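Local structure of cell division topological specificity factor (Helicobacter pylori, 3KU7) at residues L23-A28 and E44-I49; L27-E30 and N34-Y37. The protein probably keeps the division septum at mid-cell by relieving MinC and MinD inhibition at internal sites while permitting it at the poles. One frame throughout, in Å; residues are numbered along the deposited sequence.

Contact 1: L23-A28 and E44-I49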
loop_
_atom_site.group_PDB
_atom_site.type_symbol
_atom_site.label_atom_id
_atom_site.label_comp_id
_atom_site.label_asym_id
_atom_site.label_seq_id
_atom_site.Cartn_x
_atom_site.Cartn_y
_atom_site.Cartn_z
ATOM N N LEU A 23 5.030 -4.042 -9.308
ATOM C CA LEU A 23 4.882 -3.052 -8.250
ATOM C C LEU A 23 4.329 -3.909 -7.111
ATOM O O LEU A 23 3.553 -4.822 -7.362
ATOM C CB LEU A 23 3.878 -1.984 -8.671
ATOM C CG LEU A 23 3.989 -0.596 -8.051
ATOM C CD1 LEU A 23 5.281 0.094 -8.472
ATOM C CD2 LEU A 23 2.801 0.201 -8.528
ATOM N N LYS A 24 4.722 -3.618 -5.872
ATOM C CA LYS A 24 4.287 -4.398 -4.716
ATOM C C LYS A 24 3.772 -3.547 -3.570
ATOM O O LYS A 24 4.412 -2.607 -3.154
ATOM C CB LYS A 24 5.451 -5.255 -4.223
ATOM C CG LYS A 24 5.140 -6.088 -2.999
ATOM C CD LYS A 24 5.140 -7.564 -3.356
ATOM C CE LYS A 24 5.467 -8.439 -2.137
ATOM N NZ LYS A 24 6.028 -9.777 -2.503
ATOM N N LEU A 25 2.626 -3.925 -3.027
ATOM C CA LEU A 25 2.018 -3.190 -1.931
ATOM C C LEU A 25 1.734 -4.071 -0.731
ATOM O O LEU A 25 1.117 -5.121 -0.853
ATOM C CB LEU A 25 0.724 -2.548 -2.419
ATOM C CG LEU A 25 -0.186 -2.023 -1.333
ATOM C CD1 LEU A 25 0.263 -0.646 -0.906
ATOM C CD2 LEU A 25 -1.577 -1.975 -1.898
ATOM N N ILE A 26 2.174 -3.629 0.439
ATOM C CA ILE A 26 1.946 -4.390 1.655
ATOM C C ILE A 26 1.180 -3.592 2.675
ATOM O O ILE A 26 1.479 -2.423 2.924
ATOM C CB ILE A 26 3.275 -4.832 2.298
ATOM C CG1 ILE A 26 3.773 -6.082 1.586
ATOM C CG2 ILE A 26 3.098 -5.085 3.797
ATOM C CD1 ILE A 26 5.164 -6.459 1.978
ATOM N N LEU A 27 0.168 -4.217 3.254
ATOM C CA LEU A 27 -0.597 -3.550 4.287
ATOM C C LEU A 27 -0.469 -4.404 5.522
ATOM O O LEU A 27 -1.013 -5.496 5.586
ATOM C CB LEU A 27 -2.066 -3.406 3.893
ATOM C CG LEU A 27 -2.537 -1.959 3.731
ATOM C CD1 LEU A 27 -4.052 -1.912 3.665
ATOM C CD2 LEU A 27 -2.063 -1.151 4.910
ATOM N N ALA A 28 0.261 -3.906 6.507
ATOM C CA ALA A 28 0.456 -4.656 7.732
ATOM C C ALA A 28 -0.274 -4.068 8.935
ATOM O O ALA A 28 -0.471 -2.866 9.049
ATOM C CB ALA A 28 1.932 -4.771 8.019
ATOM N N GLU A 44 -10.464 -0.168 -2.201
ATOM C CA GLU A 44 -10.250 1.203 -2.663
ATOM C C GLU A 44 -8.780 1.491 -2.944
ATOM O O GLU A 44 -8.451 2.154 -3.927
ATOM C CB GLU A 44 -10.826 2.228 -1.669
ATOM C CG GLU A 44 -11.858 3.184 -2.317
ATOM C CD GLU A 44 -12.297 4.358 -1.434
ATOM O OE1 GLU A 44 -11.879 5.521 -1.683
ATOM O OE2 GLU A 44 -13.079 4.115 -0.493
ATOM N N ILE A 45 -7.900 0.980 -2.094
ATOM C CA ILE A 45 -6.478 1.193 -2.301
ATOM C C ILE A 45 -6.086 0.636 -3.662
ATOM O O ILE A 45 -5.380 1.275 -4.444
ATOM C CB ILE A 45 -5.639 0.485 -1.263
ATOM C CG1 ILE A 45 -5.856 1.120 0.106
ATOM C CG2 ILE A 45 -4.179 0.591 -1.667
ATOM C CD1 ILE A 45 -5.392 2.514 0.161
ATOM N N ILE A 46 -6.544 -0.578 -3.939
ATOM C CA ILE A 46 -6.236 -1.215 -5.213
ATOM C C ILE A 46 -6.835 -0.368 -6.334
ATOM O O ILE A 46 -6.189 -0.077 -7.343
ATOM C CB ILE A 46 -6.843 -2.618 -5.334
ATOM C CG1 ILE A 46 -6.563 -3.440 -4.080
ATOM C CG2 ILE A 46 -6.261 -3.303 -6.567
ATOM C CD1 ILE A 46 -5.149 -3.715 -3.906
ATOM N N ALA A 47 -8.080 0.047 -6.148
ATOM C CA ALA A 47 -8.742 0.856 -7.158
ATOM C C ALA A 47 -7.872 2.051 -7.541
ATOM O O ALA A 47 -7.721 2.380 -8.710
ATOM C CB ALA A 47 -10.075 1.334 -6.643
ATOM N N VAL A 48 -7.266 2.688 -6.552
ATOM C CA VAL A 48 -6.429 3.850 -6.822
ATOM C C VAL A 48 -5.201 3.482 -7.617
ATOM O O VAL A 48 -4.807 4.185 -8.556
ATOM C CB VAL A 48 -6.000 4.564 -5.511
ATOM C CG1 VAL A 48 -5.052 5.722 -5.822
ATOM C CG2 VAL A 48 -7.239 5.040 -4.776
ATOM N N ILE A 49 -4.594 2.373 -7.254
ATOM C CA ILE A 49 -3.421 1.987 -7.982
ATOM C C ILE A 49 -3.780 1.765 -9.443
ATOM O O ILE A 49 -3.119 2.312 -10.318
ATOM C CB ILE A 49 -2.779 0.742 -7.350
ATOM C CG1 ILE A 49 -2.064 1.152 -6.058
ATOM C CG2 ILE A 49 -1.816 0.105 -8.312
ATOM C CD1 ILE A 49 -1.614 -0.031 -5.209
#

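Contact 2: L27-E30 and N34-Y37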
loop_
_atom_site.group_PDB
_atom_site.type_symbol
_atom_site.label_atom_id
_atom_site.label_comp_id
_atom_site.label_asym_id
_atom_site.label_seq_id
_atom_site.Cartn_x
_atom_site.Cartn_y
_atom_site.Cartn_z
ATOM N N LEU A 27 0.168 -4.217 3.254
ATOM C CA LEU A 27 -0.597 -3.550 4.287
ATOM C C LEU A 27 -0.469 -4.404 5.522
ATOM O O LEU A 27 -1.013 -5.496 5.586
ATOM C CB LEU A 27 -2.066 -3.406 3.893
ATOM C CG LEU A 27 -2.537 -1.959 3.731
ATOM C CD1 LEU A 27 -4.052 -1.912 3.665
ATOM C CD2 LEU A 27 -2.063 -1.151 4.910
ATOM N N ALA A 28 0.261 -3.906 6.507
ATOM C CA ALA A 28 0.456 -4.656 7.732
ATOM C C ALA A 28 -0.274 -4.068 8.935
ATOM O O ALA A 28 -0.471 -2.866 9.049
ATOM C CB ALA A 28 1.932 -4.771 8.019
ATOM N N LYS A 29 -0.683 -4.951 9.836
ATOM C CA LYS A 29 -1.383 -4.553 11.043
ATOM C C LYS A 29 -1.304 -5.624 12.113
ATOM O O LYS A 29 -0.738 -6.701 11.917
ATOM C CB LYS A 29 -2.861 -4.264 10.757
ATOM C CG LYS A 29 -3.794 -5.481 10.871
ATOM C CD LYS A 29 -5.255 -5.085 10.715
ATOM C CE LYS A 29 -6.201 -6.278 10.802
ATOM N NZ LYS A 29 -6.914 -6.436 12.107
ATOM N N GLU A 30 -1.884 -5.292 13.258
ATOM C CA GLU A 30 -1.949 -6.190 14.395
ATOM C C GLU A 30 -2.917 -7.278 13.990
ATOM O O GLU A 30 -4.048 -6.978 13.602
ATOM C CB GLU A 30 -2.498 -5.447 15.613
ATOM C CG GLU A 30 -1.457 -4.601 16.307
ATOM C CD GLU A 30 -0.343 -5.444 16.895
ATOM O OE1 GLU A 30 -0.106 -6.563 16.388
ATOM O OE2 GLU A 30 0.307 -4.984 17.858
ATOM N N ASN A 34 -9.082 -4.950 15.299
ATOM C CA ASN A 34 -10.372 -5.126 14.642
ATOM C C ASN A 34 -10.331 -4.521 13.244
ATOM O O ASN A 34 -9.852 -5.155 12.304
ATOM C CB ASN A 34 -11.504 -4.467 15.442
ATOM C CG ASN A 34 -12.875 -5.016 15.064
ATOM O OD1 ASN A 34 -13.204 -5.142 13.882
ATOM N ND2 ASN A 34 -13.685 -5.335 16.070
ATOM N N LEU A 35 -10.818 -3.293 13.102
ATOM C CA LEU A 35 -10.839 -2.649 11.796
ATOM C C LEU A 35 -11.701 -3.483 10.865
ATOM O O LEU A 35 -11.202 -4.335 10.129
ATOM C CB LEU A 35 -9.431 -2.558 11.228
ATOM C CG LEU A 35 -8.316 -2.121 12.171
ATOM C CD1 LEU A 35 -7.021 -2.053 11.376
ATOM C CD2 LEU A 35 -8.658 -0.769 12.794
ATOM N N PRO A 36 -13.014 -3.245 10.881
ATOM C CA PRO A 36 -13.884 -4.025 10.011
ATOM C C PRO A 36 -13.887 -3.555 8.559
ATOM O O PRO A 36 -14.513 -4.191 7.715
ATOM C CB PRO A 36 -15.260 -3.857 10.653
ATOM C CG PRO A 36 -14.958 -3.465 12.048
ATOM C CD PRO A 36 -13.811 -2.523 11.879
ATOM N N TYR A 37 -13.189 -2.458 8.260
ATOM C CA TYR A 37 -13.169 -1.900 6.898
ATOM C C TYR A 37 -11.933 -2.240 6.075
ATOM O O TYR A 37 -11.775 -1.784 4.942
ATOM C CB TYR A 37 -13.275 -0.395 6.987
ATOM C CG TYR A 37 -12.165 0.154 7.824
ATOM C CD1 TYR A 37 -10.848 0.133 7.366
ATOM C CD2 TYR A 37 -12.411 0.629 9.102
ATOM C CE1 TYR A 37 -9.805 0.572 8.168
ATOM C CE2 TYR A 37 -11.381 1.071 9.910
ATOM C CZ TYR A 37 -10.083 1.044 9.440
ATOM O OH TYR A 37 -9.084 1.524 10.245
#

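Contact 1: L23-A28 and E44-I49
Leu25 makes this contact with one methyl group. Its CD2 faces two branches of the helix, 3.7 Å from CG2 of Ile45 and 3.8 Å from CD1 of Ile49, and these come from isoleucines one turn apart. The Leu25 and Ile45 side chains cross at about a right angle, while Ile49 meets the leucine at a slant with the end of its extended arm (chi2 169°). Ile46 is looser: the same Leu25 CD2 is 4.5 Å from its CD1. The first torsion of Leu25 helps to carry the methyl across, with CG opposite the backbone N (166°).

Behind these side chains the backbones are well apart and run nearly antiparallel, the two axes coming no closer than 11.3 Å. The Ile49 N to Ile45 O hydrogen bond (3.1 Å) sets the spacing of the two isoleucines, and backbone bonds from Leu25 to Val74 hold the strand in its sheet. Ile46 also lies on Val74 and Ile49 on Ile76, which ties the helix to the neighbouring strand 69-77. Toward the second subunit, strand 22-30 continues the sheet by antiparallel pairing, and Leu25 packs on Leu25 of that subunit, giving an alpha/beta dimer with this helix on one face of the sheet.

All four touching residues are buried and purely aliphatic, so this part of helix 38-53 rests on the sheet through apolar burial, with no directional bond between the two segments.

Contact 2: L27-E30 and N34-Y37
Lys29 NZ gives a hydrogen bond to the backbone O of Asn34 at 3.2 Å and a weak one to Glu30 O at 3.3 Å. In this way it bridges the two ends of the beta-alpha loop between strand 22-30 and helix 38-53. The two carbonyl oxygens stand on nearly opposite sides of the ammonium nitrogen. On the Asn34 side the nitrogen lies above the carbonyl plane, 41° out of it, and the C=O...N angle is 127°.

The lysine reaches that far because its chain is extended through chi2 and chi3 and bends only at the last torsion (chi4 102°), which turns NZ toward the loop. Glu70 on strand 69-77 offers NZ a further long, weak ion pair, so the charge probably has some carboxylate support too.

The apolar length of the lysine is used as well, since it and Leu35 approach each other end on. Leu35 in turn packs on Leu78 of the second subunit, and its CB lies over one face of the Tyr37 ring, toward the rim, 4.1 Å above the plane. Across the loop itself, the apolar touch is Lys29 CD against Leu35 CD1, at 3.6 Å.

In the fold
From the N terminus the chain enters strand 22-30, which supplies the first segment of both contacts; Leu27 and Ala28 belong to each. Contact 2 comes first: it closes the short loop between the end of the strand and residues 34-37, just before the chain enters helix 38-53. The helix then doubles back along the strand, and contact 1 closes the wider loop from the middle of the strand to the middle of the helix, with the touching residues of contact 2 lying within it. The centres of the two contacts are about 14 Å apart. Contact 1 sets mid-helix on the sheet, contact 2 ties the lead-in loop back to the strand end, and both border the second subunit.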